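Local coordinates for ribosome maturation protein SDO1 homolog (Methanothermobacter thermautotrophicus, PDB 2WBM), which probably takes part in ribosome maturation as a flexible, RNA- and ribosome-binding archaeal member of the SBDS family, at residues K86-A91 against T97-R102; E50-D55 against D158-V163; L122-K127 against D164-I169; E183-A188 against G229-F234. All coordinates share one frame; numbering follows the deposited sequence. Where two conformers were deposited one is given.

Interaction 1 of 4, residues K86-A91 against T97-R102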
# COMPACT_ATOMS: atom_id res chain seq x y z
N LYS A 86 17.96 29.30 15.35
CA LYS A 86 17.41 30.48 14.69
C LYS A 86 16.12 30.13 13.93
O LYS A 86 15.13 30.84 14.02
CB LYS A 86 18.45 31.13 13.76
CG LYS A 86 17.99 32.41 13.05
CD LYS A 86 17.91 33.61 13.98
CE LYS A 86 17.67 34.89 13.18
NZ LYS A 86 17.44 36.05 14.07
N VAL A 87 16.15 29.02 13.20
CA VAL A 87 15.05 28.64 12.30
C VAL A 87 13.93 27.85 13.00
O VAL A 87 12.74 28.13 12.78
CB VAL A 87 15.58 27.87 11.07
CG1 VAL A 87 14.45 27.22 10.25
CG2 VAL A 87 16.41 28.83 10.21
N PHE A 88 14.31 26.90 13.85
CA PHE A 88 13.38 25.95 14.47
C PHE A 88 13.16 26.19 15.97
O PHE A 88 12.25 25.60 16.56
CB PHE A 88 13.87 24.51 14.25
CG PHE A 88 14.01 24.13 12.81
CD1 PHE A 88 12.91 23.66 12.10
CD2 PHE A 88 15.25 24.22 12.17
CE1 PHE A 88 13.04 23.29 10.75
CE2 PHE A 88 15.39 23.86 10.81
CZ PHE A 88 14.28 23.40 10.10
N GLU A 89 13.97 27.07 16.57
CA GLU A 89 13.95 27.31 18.04
C GLU A 89 14.37 26.08 18.86
O GLU A 89 14.10 25.99 20.05
CB GLU A 89 12.59 27.87 18.51
CG GLU A 89 12.38 29.33 18.15
CD GLU A 89 10.98 29.82 18.50
OE1 GLU A 89 10.75 30.21 19.67
OE2 GLU A 89 10.12 29.82 17.60
N THR A 90 15.07 25.16 18.20
CA THR A 90 15.63 23.97 18.82
C THR A 90 16.79 23.47 17.96
O THR A 90 16.79 23.64 16.73
CB THR A 90 14.55 22.85 19.00
OG1 THR A 90 15.16 21.66 19.51
CG2 THR A 90 13.83 22.53 17.69
N ALA A 91 17.79 22.85 18.60
CA ALA A 91 18.88 22.22 17.86
C ALA A 91 18.81 20.70 17.95
O ALA A 91 19.71 20.00 17.47
CB ALA A 91 20.25 22.74 18.33
N THR A 97 13.40 17.42 12.85
CA THR A 97 12.99 16.51 11.77
C THR A 97 11.46 16.49 11.48
O THR A 97 11.07 16.52 10.31
CB THR A 97 13.55 15.09 11.99
OG1 THR A 97 14.98 15.14 11.88
CG2 THR A 97 12.98 14.11 10.98
N PRO A 98 10.60 16.45 12.53
CA PRO A 98 9.15 16.46 12.24
C PRO A 98 8.72 17.71 11.48
O PRO A 98 7.81 17.62 10.65
CB PRO A 98 8.51 16.46 13.63
CG PRO A 98 9.52 15.81 14.51
CD PRO A 98 10.86 16.24 13.97
N VAL A 99 9.37 18.84 11.74
CA VAL A 99 9.06 20.09 11.01
C VAL A 99 9.51 19.96 9.54
O VAL A 99 8.75 20.32 8.62
CB VAL A 99 9.70 21.34 11.67
CG1 VAL A 99 9.26 22.61 10.94
CG2 VAL A 99 9.28 21.41 13.15
N ILE A 100 10.70 19.43 9.32
CA ILE A 100 11.18 19.24 7.95
C ILE A 100 10.24 18.28 7.21
O ILE A 100 9.84 18.55 6.07
CB ILE A 100 12.63 18.75 7.89
CG1 ILE A 100 13.57 19.81 8.49
CG2 ILE A 100 13.03 18.45 6.44
CD1 ILE A 100 15.04 19.39 8.52
N LEU A 101 9.88 17.18 7.85
CA LEU A 101 8.96 16.21 7.22
C LEU A 101 7.58 16.77 6.90
O LEU A 101 6.99 16.49 5.83
CB LEU A 101 8.83 14.95 8.10
CG LEU A 101 10.06 14.04 8.13
CD1 LEU A 101 9.92 13.00 9.22
CD2 LEU A 101 10.28 13.36 6.76
N ARG A 102 7.04 17.57 7.82
CA ARG A 102 5.69 18.04 7.66
C ARG A 102 5.57 19.28 6.79
O ARG A 102 4.55 19.47 6.14
CB ARG A 102 5.03 18.26 9.02
CG ARG A 102 4.71 16.94 9.72
CD ARG A 102 4.45 17.15 11.19
NE ARG A 102 4.02 15.92 11.85
CZ ARG A 102 4.23 15.65 13.14
NH1 ARG A 102 4.87 16.52 13.90
NH2 ARG A 102 3.80 14.52 13.66
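Phe88, the last residue of helix 81-88, sets its ring against Val99 and Ile100 of helix 93-103. On the second helix, Thr97 points away from residues 86-91. Its O accepts from Leu101 N at 2.8 Å. Pro98 comes next. A proline nitrogen has no hydrogen to give, and the helix is kinked at this residue. The following turn is helical, with Arg102 N bonded to Pro98 O at 2.9 Å.

Val99 makes the first contact. Its CG1 is anti to the backbone N (chi1 -175°) and reaches the edge of the Phe88 ring, close to the ring plane, with Val99 CG1 3.8 Å from Phe88 CE1. Val99 CB lies 4.0 Å from Phe88 CD1. The ring and the valine run alongside one another in opposite senses. One face of the ring carries Val87 CG1, displaced toward the rim.

The unit is a pair of consecutive helices in the SBDS N-terminal domain, both packed on its three-stranded antiparallel sheet. The first helix ends at Phe88, and Glu89 just after it leaves helical geometry with a positive phi (65°). A short loop leads to the second helix.

Ile100 follows Val99 and crosses Phe88 at about a right angle. Its CG1 approaches obliquely, 4.0 Å from Phe88 CZ and 4.2 Å from Phe88 CE1. Ile100 is buried and also rests on Phe39 and Val41 of strand 37-43. Phe39 in turn meets the Phe88 ring edge-to-face.

Interaction 2 of 4, residues E50-D55 against D158-V163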
# COMPACT_ATOMS: atom_id res chain seq x y z
N GLU A 50 4.44 7.78 5.49
CA GLU A 50 3.48 7.42 6.54
C GLU A 50 3.41 8.50 7.62
O GLU A 50 2.32 8.84 8.10
CB GLU A 50 3.82 6.07 7.19
CG GLU A 50 3.48 4.84 6.37
CD GLU A 50 1.99 4.71 6.03
OE1 GLU A 50 1.13 5.13 6.84
OE2 GLU A 50 1.69 4.16 4.95
N PHE A 51 4.59 9.01 8.00
CA PHE A 51 4.71 10.06 9.01
C PHE A 51 3.94 11.31 8.63
O PHE A 51 3.33 11.96 9.49
CB PHE A 51 6.18 10.41 9.24
CG PHE A 51 6.42 11.32 10.43
CD1 PHE A 51 6.57 10.78 11.71
CD2 PHE A 51 6.49 12.70 10.27
CE1 PHE A 51 6.79 11.61 12.81
CE2 PHE A 51 6.72 13.54 11.37
CZ PHE A 51 6.87 12.99 12.64
N ARG A 52 3.95 11.64 7.34
CA ARG A 52 3.21 12.78 6.80
C ARG A 52 1.68 12.64 6.87
O ARG A 52 0.97 13.65 6.81
CB ARG A 52 3.62 13.05 5.36
CG ARG A 52 4.99 13.63 5.21
CD ARG A 52 5.23 13.88 3.75
NE ARG A 52 6.23 14.90 3.55
CZ ARG A 52 6.43 15.55 2.41
NH1 ARG A 52 5.68 15.28 1.34
NH2 ARG A 52 7.37 16.46 2.35
N ARG A 53 1.18 11.42 6.98
CA ARG A 53 -0.27 11.20 7.05
C ARG A 53 -0.85 11.63 8.39
O ARG A 53 -0.15 11.67 9.41
CB ARG A 53 -0.64 9.74 6.76
CG ARG A 53 -0.05 9.19 5.48
CD ARG A 53 -0.46 7.75 5.27
NE ARG A 53 -1.65 7.64 4.43
CZ ARG A 53 -2.13 6.50 3.94
NH1 ARG A 53 -1.52 5.34 4.20
NH2 ARG A 53 -3.21 6.51 3.19
N GLU A 54 -2.14 11.95 8.37
CA GLU A 54 -2.90 12.26 9.57
C GLU A 54 -2.90 11.06 10.51
O GLU A 54 -3.10 9.92 10.07
CB GLU A 54 -4.35 12.59 9.19
CG GLU A 54 -4.47 13.70 8.17
CD GLU A 54 -4.52 15.07 8.81
OE1 GLU A 54 -5.63 15.49 9.24
OE2 GLU A 54 -3.47 15.74 8.88
N ASP A 55 -2.67 11.32 11.80
CA ASP A 55 -2.86 10.33 12.86
C ASP A 55 -1.91 9.13 12.76
O ASP A 55 -2.24 8.03 13.22
CB ASP A 55 -4.34 9.88 12.88
CG ASP A 55 -4.85 9.59 14.28
OD1 ASP A 55 -5.84 8.83 14.40
OD2 ASP A 55 -4.30 10.13 15.26
N ASP A 158 2.66 8.79 -8.71
CA ASP A 158 3.64 9.55 -7.92
C ASP A 158 4.67 8.60 -7.33
O ASP A 158 4.31 7.52 -6.85
CB ASP A 158 2.94 10.30 -6.80
CG ASP A 158 3.84 11.33 -6.15
OD1 ASP A 158 3.99 12.41 -6.76
OD2 ASP A 158 4.42 11.06 -5.07
N PRO A 159 5.95 9.00 -7.30
CA PRO A 159 6.97 8.15 -6.67
C PRO A 159 6.83 8.03 -5.14
O PRO A 159 7.24 7.02 -4.57
CB PRO A 159 8.28 8.89 -7.00
CG PRO A 159 7.85 10.34 -7.19
CD PRO A 159 6.55 10.20 -7.93
N PHE A 160 6.25 9.04 -4.49
CA PHE A 160 6.36 9.15 -3.03
C PHE A 160 5.06 8.89 -2.25
O PHE A 160 5.09 8.22 -1.21
CB PHE A 160 6.94 10.52 -2.64
CG PHE A 160 7.12 10.71 -1.15
CD1 PHE A 160 8.17 10.09 -0.47
CD2 PHE A 160 6.24 11.52 -0.42
CE1 PHE A 160 8.34 10.25 0.90
CE2 PHE A 160 6.40 11.69 0.95
CZ PHE A 160 7.46 11.06 1.62
N LYS A 161 3.95 9.44 -2.73
CA LYS A 161 2.65 9.27 -2.08
C LYS A 161 2.38 7.79 -1.83
O LYS A 161 2.70 6.95 -2.66
CB LYS A 161 1.54 9.84 -2.95
CG LYS A 161 1.57 11.35 -3.08
CD LYS A 161 0.39 11.85 -3.87
CE LYS A 161 0.52 13.33 -4.20
NZ LYS A 161 -0.57 13.73 -5.13
N THR A 162 1.81 7.47 -0.67
CA THR A 162 1.55 6.06 -0.35
C THR A 162 0.64 5.39 -1.38
O THR A 162 -0.22 6.03 -2.01
CB THR A 162 0.94 5.91 1.04
OG1 THR A 162 -0.35 6.54 1.07
CG2 THR A 162 1.85 6.53 2.12
N VAL A 163 0.85 4.09 -1.56
CA VAL A 163 -0.03 3.30 -2.43
C VAL A 163 -1.51 3.47 -2.03
O VAL A 163 -2.36 3.68 -2.89
CB VAL A 163 0.38 1.80 -2.44
CG1 VAL A 163 -0.67 0.95 -3.13
CG2 VAL A 163 1.71 1.65 -3.14
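Thr162, Phe160 and Arg52 carry most of this contact. Thr162 points toward residues 50-55 and meets two side chains there. Its OG1 sits over the centre of one face of the Arg53 guanidinium, 3.4 Å from Arg53 CZ. It is not hydrogen-bonded to that group. OG1 instead caps the following helix by accepting from Glu165 N. With chi1 at 64°, OG1 stands between the backbone N and the carbonyl carbon, while CG2 turns to the carboxylate of Glu50. There Thr162 CG2 is 3.7 Å from Glu50 OE2. The same carboxylate oxygen forms a salt bridge with Arg53 NH1, at a rather long 3.5 Å. Glu50 and Arg53 thus hold each other beside the threonine.

Phe160 has CG anti to the backbone N (chi1 -179°) and also points toward the other segment. Arg52 CD lies in the plane of its ring, at the edge, 3.7 Å from Phe160 CE2. Arg52 NH1 is equally near, 3.7 Å from Phe160 CE2, but approaches obliquely. The guanidinium and ring planes stand 83° apart, so there is no flat stack. The polar tie of Arg52 is through NE to Leu101 O. Phe160 also rests on Ala48 and Ala49.

The loop is shaped by Asp158. Its OD2 accepts from Phe160 N at 2.8 Å, an Asx turn. With a second bond, from Lys161 N at 2.9 Å, the loop fits an Asx motif. The contact joins the SBDS N-terminal domain to domain II. With no hydrogen bond between these two segments, it may be compatible with the flexibility reported for the protein.

Interaction 3 of 4, residues L122-K127 against D164-I169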
# COMPACT_ATOMS: atom_id res chain seq x y z
N LEU A 122 2.89 -0.83 -10.02
CA LEU A 122 2.48 -2.23 -9.95
C LEU A 122 1.60 -2.50 -8.73
O LEU A 122 0.60 -3.21 -8.83
CB LEU A 122 3.69 -3.18 -9.98
CG LEU A 122 3.35 -4.68 -9.91
CD1 LEU A 122 2.51 -5.18 -11.10
CD2 LEU A 122 4.61 -5.55 -9.73
N LYS A 123 1.96 -1.93 -7.58
CA LYS A 123 1.19 -2.14 -6.35
C LYS A 123 -0.22 -1.55 -6.47
O LYS A 123 -1.19 -2.16 -6.00
CB LYS A 123 1.93 -1.57 -5.14
CG LYS A 123 3.16 -2.38 -4.78
CD LYS A 123 3.97 -1.73 -3.69
CE LYS A 123 5.09 -2.67 -3.25
NZ LYS A 123 6.17 -1.93 -2.54
N ILE A 124 -0.32 -0.40 -7.12
CA ILE A 124 -1.62 0.25 -7.35
C ILE A 124 -2.49 -0.62 -8.27
O ILE A 124 -3.68 -0.84 -7.98
CB ILE A 124 -1.47 1.68 -7.94
CG1 ILE A 124 -0.93 2.66 -6.90
CG2 ILE A 124 -2.82 2.20 -8.48
CD1 ILE A 124 -0.25 3.92 -7.53
N ILE A 125 -1.91 -1.10 -9.37
CA ILE A 125 -2.65 -1.96 -10.28
C ILE A 125 -3.19 -3.18 -9.51
O ILE A 125 -4.36 -3.54 -9.63
CB ILE A 125 -1.78 -2.43 -11.47
CG1 ILE A 125 -1.48 -1.25 -12.42
CG2 ILE A 125 -2.43 -3.62 -12.22
CD1 ILE A 125 -0.37 -1.50 -13.44
N ASN A 126 -2.32 -3.80 -8.72
CA ASN A 126 -2.71 -5.00 -8.00
C ASN A 126 -3.78 -4.75 -6.95
O ASN A 126 -4.71 -5.55 -6.82
CB ASN A 126 -1.50 -5.72 -7.41
CG ASN A 126 -0.69 -6.44 -8.48
OD1 ASN A 126 -1.21 -6.78 -9.55
ND2 ASN A 126 0.58 -6.65 -8.21
N LYS A 127 -3.65 -3.65 -6.22
CA LYS A 127 -4.60 -3.33 -5.16
C LYS A 127 -5.97 -3.03 -5.76
O LYS A 127 -6.99 -3.50 -5.24
CB LYS A 127 -4.10 -2.15 -4.30
CG LYS A 127 -5.09 -1.70 -3.21
CD LYS A 127 -5.29 -2.77 -2.15
CE LYS A 127 -5.97 -2.21 -0.91
NZ LYS A 127 -6.34 -3.32 0.01
N ASP A 164 -1.79 3.42 -0.72
CA ASP A 164 -3.15 3.64 -0.20
C ASP A 164 -3.79 4.92 -0.70
O ASP A 164 -4.93 4.89 -1.19
CB ASP A 164 -3.15 3.61 1.34
CG ASP A 164 -3.08 2.21 1.89
OD1 ASP A 164 -3.39 1.25 1.15
OD2 ASP A 164 -2.71 2.06 3.08
N GLU A 165 -3.09 6.05 -0.57
CA GLU A 165 -3.61 7.32 -1.05
C GLU A 165 -3.78 7.33 -2.57
O GLU A 165 -4.80 7.81 -3.08
CB GLU A 165 -2.74 8.50 -0.62
CG GLU A 165 -3.41 9.84 -0.85
CD GLU A 165 -2.45 11.02 -0.85
OE1 GLU A 165 -1.23 10.82 -0.67
OE2 GLU A 165 -2.93 12.15 -1.04
N GLN A 166 -2.81 6.78 -3.29
CA GLN A 166 -2.88 6.82 -4.74
C GLN A 166 -3.95 5.91 -5.32
O GLN A 166 -4.52 6.21 -6.37
CB GLN A 166 -1.54 6.49 -5.36
CG GLN A 166 -0.43 7.47 -5.01
CD GLN A 166 0.71 7.39 -5.99
OE1 GLN A 166 0.53 7.67 -7.18
NE2 GLN A 166 1.89 7.02 -5.50
N VAL A 167 -4.23 4.80 -4.63
CA VAL A 167 -5.26 3.88 -5.12
C VAL A 167 -6.58 4.64 -5.31
O VAL A 167 -7.24 4.50 -6.34
CB VAL A 167 -5.43 2.68 -4.17
CG1 VAL A 167 -6.81 2.03 -4.32
CG2 VAL A 167 -4.31 1.67 -4.42
N ASN A 168 -6.96 5.46 -4.33
CA ASN A 168 -8.20 6.24 -4.43
C ASN A 168 -8.19 7.30 -5.54
O ASN A 168 -9.19 7.51 -6.21
CB ASN A 168 -8.56 6.87 -3.09
CG ASN A 168 -8.87 5.84 -2.01
OD1 ASN A 168 -9.37 4.74 -2.29
ND2 ASN A 168 -8.58 6.19 -0.77
N ILE A 169 -7.04 7.97 -5.70
CA ILE A 169 -6.84 8.93 -6.79
C ILE A 169 -6.97 8.23 -8.16
O ILE A 169 -7.70 8.69 -9.04
CB ILE A 169 -5.45 9.60 -6.69
CG1 ILE A 169 -5.37 10.45 -5.41
CG2 ILE A 169 -5.16 10.46 -7.94
CD1 ILE A 169 -3.96 10.96 -5.08
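Ile124 reaches Gln166 because its CG1 is anti to the carbonyl carbon (chi1 -71°) and the chain then runs nearly extended to CD1. Lys127 instead bends at chi2 (65°), and the first part of its chain, CB and CG, lies against Val167.

Ile124 CD1 is 3.6 Å from Gln166 CB and 3.8 Å from Gln166 OE1. The two side chains cross at about a right angle. The methyl thus touches both the aliphatic base and the amide end of the glutamine. That amide is fixed from beyond the contact, since Gln166 NE2 donates to Asp158 O and Lys161 O.

Helices 110-131 and 163-174 meet here inside domain II of the SBDS fold. The axes of segments 122-127 and 164-169 approach to 9.5 Å, with a crossing angle of -62°. Helix 143-152 packs on Ile125, on another side of the long helix.

Val167 uses one branch, CG2. It is 3.7 Å from Lys127 CG and 4.3 Å from Ile124 CG1. The chain of Lys127 runs on past the valine, and its NZ forms a salt bridge with Glu131 OE2. Asp164 OD1 lies 5.6 Å from Lys127 NZ, too far for a direct contact, though its charge may still be felt.

Interaction 4 of 4, residues E183-A188 against G229-F234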
# COMPACT_ATOMS: atom_id res chain seq x y z
N GLU A 183 -15.71 -3.33 -4.00
CA GLU A 183 -16.80 -4.04 -3.32
C GLU A 183 -16.33 -5.38 -2.82
O GLU A 183 -15.67 -6.13 -3.54
CB GLU A 183 -17.99 -4.22 -4.27
CG GLU A 183 -19.28 -4.61 -3.56
CD GLU A 183 -20.52 -4.28 -4.39
OE1 GLU A 183 -20.63 -3.14 -4.89
OE2 GLU A 183 -21.39 -5.17 -4.52
N LYS A 184 -16.67 -5.68 -1.57
CA LYS A 184 -16.44 -7.00 -1.02
C LYS A 184 -17.59 -7.87 -1.49
O LYS A 184 -18.69 -7.36 -1.73
CB LYS A 184 -16.42 -6.99 0.51
CG LYS A 184 -15.47 -5.98 1.15
CD LYS A 184 -14.00 -6.34 0.99
CE LYS A 184 -13.13 -5.24 1.63
NZ LYS A 184 -11.68 -5.37 1.32
N VAL A 185 -17.33 -9.15 -1.67
CA VAL A 185 -18.39 -10.11 -2.01
C VAL A 185 -18.36 -11.26 -1.03
O VAL A 185 -17.33 -11.50 -0.38
CB VAL A 185 -18.28 -10.65 -3.45
CG1 VAL A 185 -18.27 -9.49 -4.47
CG2 VAL A 185 -17.05 -11.53 -3.61
N ARG A 186 -19.48 -11.95 -0.90
CA ARG A 186 -19.55 -13.12 -0.01
C ARG A 186 -19.72 -14.37 -0.84
O ARG A 186 -20.58 -14.43 -1.71
CB ARG A 186 -20.69 -12.96 1.01
CG ARG A 186 -20.29 -12.01 2.16
CD ARG A 186 -21.25 -12.04 3.34
NE ARG A 186 -20.89 -11.00 4.31
CZ ARG A 186 -21.37 -10.91 5.56
NH1 ARG A 186 -22.24 -11.80 6.02
NH2 ARG A 186 -20.97 -9.92 6.35
N VAL A 187 -18.88 -15.37 -0.57
CA VAL A 187 -18.87 -16.60 -1.31
C VAL A 187 -19.17 -17.73 -0.34
O VAL A 187 -18.55 -17.80 0.72
CB VAL A 187 -17.47 -16.84 -1.93
CG1 VAL A 187 -17.44 -18.16 -2.70
CG2 VAL A 187 -17.06 -15.63 -2.83
N ALA A 188 -20.11 -18.59 -0.69
CA ALA A 188 -20.37 -19.78 0.11
C ALA A 188 -19.58 -20.91 -0.51
O ALA A 188 -19.64 -21.15 -1.73
CB ALA A 188 -21.86 -20.11 0.11
N GLY A 229 -12.36 -8.46 -6.27
CA GLY A 229 -11.47 -8.76 -7.39
C GLY A 229 -10.76 -10.10 -7.27
O GLY A 229 -10.08 -10.52 -8.21
N LEU A 230 -10.92 -10.77 -6.12
CA LEU A 230 -10.26 -12.05 -5.86
C LEU A 230 -11.13 -13.29 -6.10
O LEU A 230 -10.72 -14.41 -5.77
CB LEU A 230 -9.71 -12.09 -4.42
CG LEU A 230 -8.54 -11.14 -4.16
CD1 LEU A 230 -8.14 -11.19 -2.71
CD2 LEU A 230 -7.36 -11.43 -5.06
N GLN A 231 -12.32 -13.10 -6.67
CA GLN A 231 -13.27 -14.21 -6.85
C GLN A 231 -12.65 -15.40 -7.60
O GLN A 231 -12.80 -16.55 -7.17
CB GLN A 231 -14.53 -13.74 -7.57
CG GLN A 231 -15.41 -12.82 -6.75
CD GLN A 231 -16.51 -12.21 -7.58
OE1 GLN A 231 -17.44 -12.90 -8.00
NE2 GLN A 231 -16.41 -10.91 -7.84
N ASP A 232 -11.94 -15.12 -8.69
CA ASP A 232 -11.36 -16.19 -9.51
C ASP A 232 -10.13 -16.83 -8.87
O ASP A 232 -9.97 -18.05 -8.92
CB ASP A 232 -11.07 -15.72 -10.94
CG ASP A 232 -12.34 -15.31 -11.68
OD1 ASP A 232 -13.38 -15.98 -11.51
OD2 ASP A 232 -12.30 -14.32 -12.43
N SER A 233 -9.26 -16.01 -8.27
CA SER A 233 -8.07 -16.50 -7.58
C SER A 233 -8.47 -17.39 -6.39
O SER A 233 -7.83 -18.41 -6.11
CB SER A 233 -7.22 -15.32 -7.10
OG SER A 233 -6.18 -15.75 -6.24
N PHE A 234 -9.52 -16.98 -5.70
CA PHE A 234 -10.04 -17.71 -4.54
C PHE A 234 -10.51 -19.09 -4.95
O PHE A 234 -10.14 -20.10 -4.33
CB PHE A 234 -11.19 -16.92 -3.90
CG PHE A 234 -11.69 -17.49 -2.59
CD1 PHE A 234 -10.81 -17.87 -1.58
CD2 PHE A 234 -13.06 -17.62 -2.36
CE1 PHE A 234 -11.28 -18.37 -0.35
CE2 PHE A 234 -13.54 -18.13 -1.13
CZ PHE A 234 -12.65 -18.49 -0.13
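Val185 and Gln231 cross at about a right angle. Val185 points from strand 181-191 toward the start of helix 231-241, and the glutamine lies across its two methyls. Val185 CG2 is 3.8 Å from Gln231 CG and 4.1 Å from Gln231 CD. The other branch, CG1, is 4.1 Å from Gln231 NE2. The valine therefore meets both the aliphatic part and the amide of its partner. The CB of Gln231 does not aim straight at the strand, but its chain, extended beyond CG, brings the end closer. Its NE2 is held by Gly228 O and Gly138 O. These two bonds fix the amide, and no hydrogen bond joins the segments.

Two residues along the strand, Val187 points the same way and meets Phe234. Val187 CG1 lies at the edge of the Phe234 ring, near its plane, 4.2 Å from Phe234 CE2. The ring is placed by a CG anti to the backbone N (chi1 -173°). It also meets Phe206 of helix 196-206, with the planes at about 50°, while both valines touch Leu250 and Ile226 on the neighbouring strands.

Leu230 is the N-cap residue of the helix, and its O accepts from Phe234 N at 2.8 Å. A glycerol, probably from the crystallisation liquor, is hydrogen-bonded to Gln231 O and lies about 4 Å from the Val187 side chain.

A helix laid on an inner strand of an antiparallel sheet fits the ferredoxin-like beta-alpha-beta-beta-alpha-beta fold of the SBDS C-terminal domain.

How the interactions relate
The four contacts follow the elongated chain from its N-terminal to its C-terminal domain. Interactions 1 and 2, with centres 20 Å apart, touch through helix 45-52: Arg52 NE is 2.9 Å from Leu101 O, a probable hydrogen bond, and Phe51 packs on Pro98 and Leu101. Interactions 2 and 3 are the closest pair, with centres 12 Å apart. Their segments alternate along the sequence, and Arg53 NH2 comes within 3.4 Å of Asp164 CB. The loop of interaction 2 runs directly into the helix of interaction 3. Interaction 4 does not touch interaction 3; their nearest atoms are about 6 Å apart and their centres 19 Å. Interactions 1 and 4 lie on opposite sides of the chain's centre, 48 Å between centres.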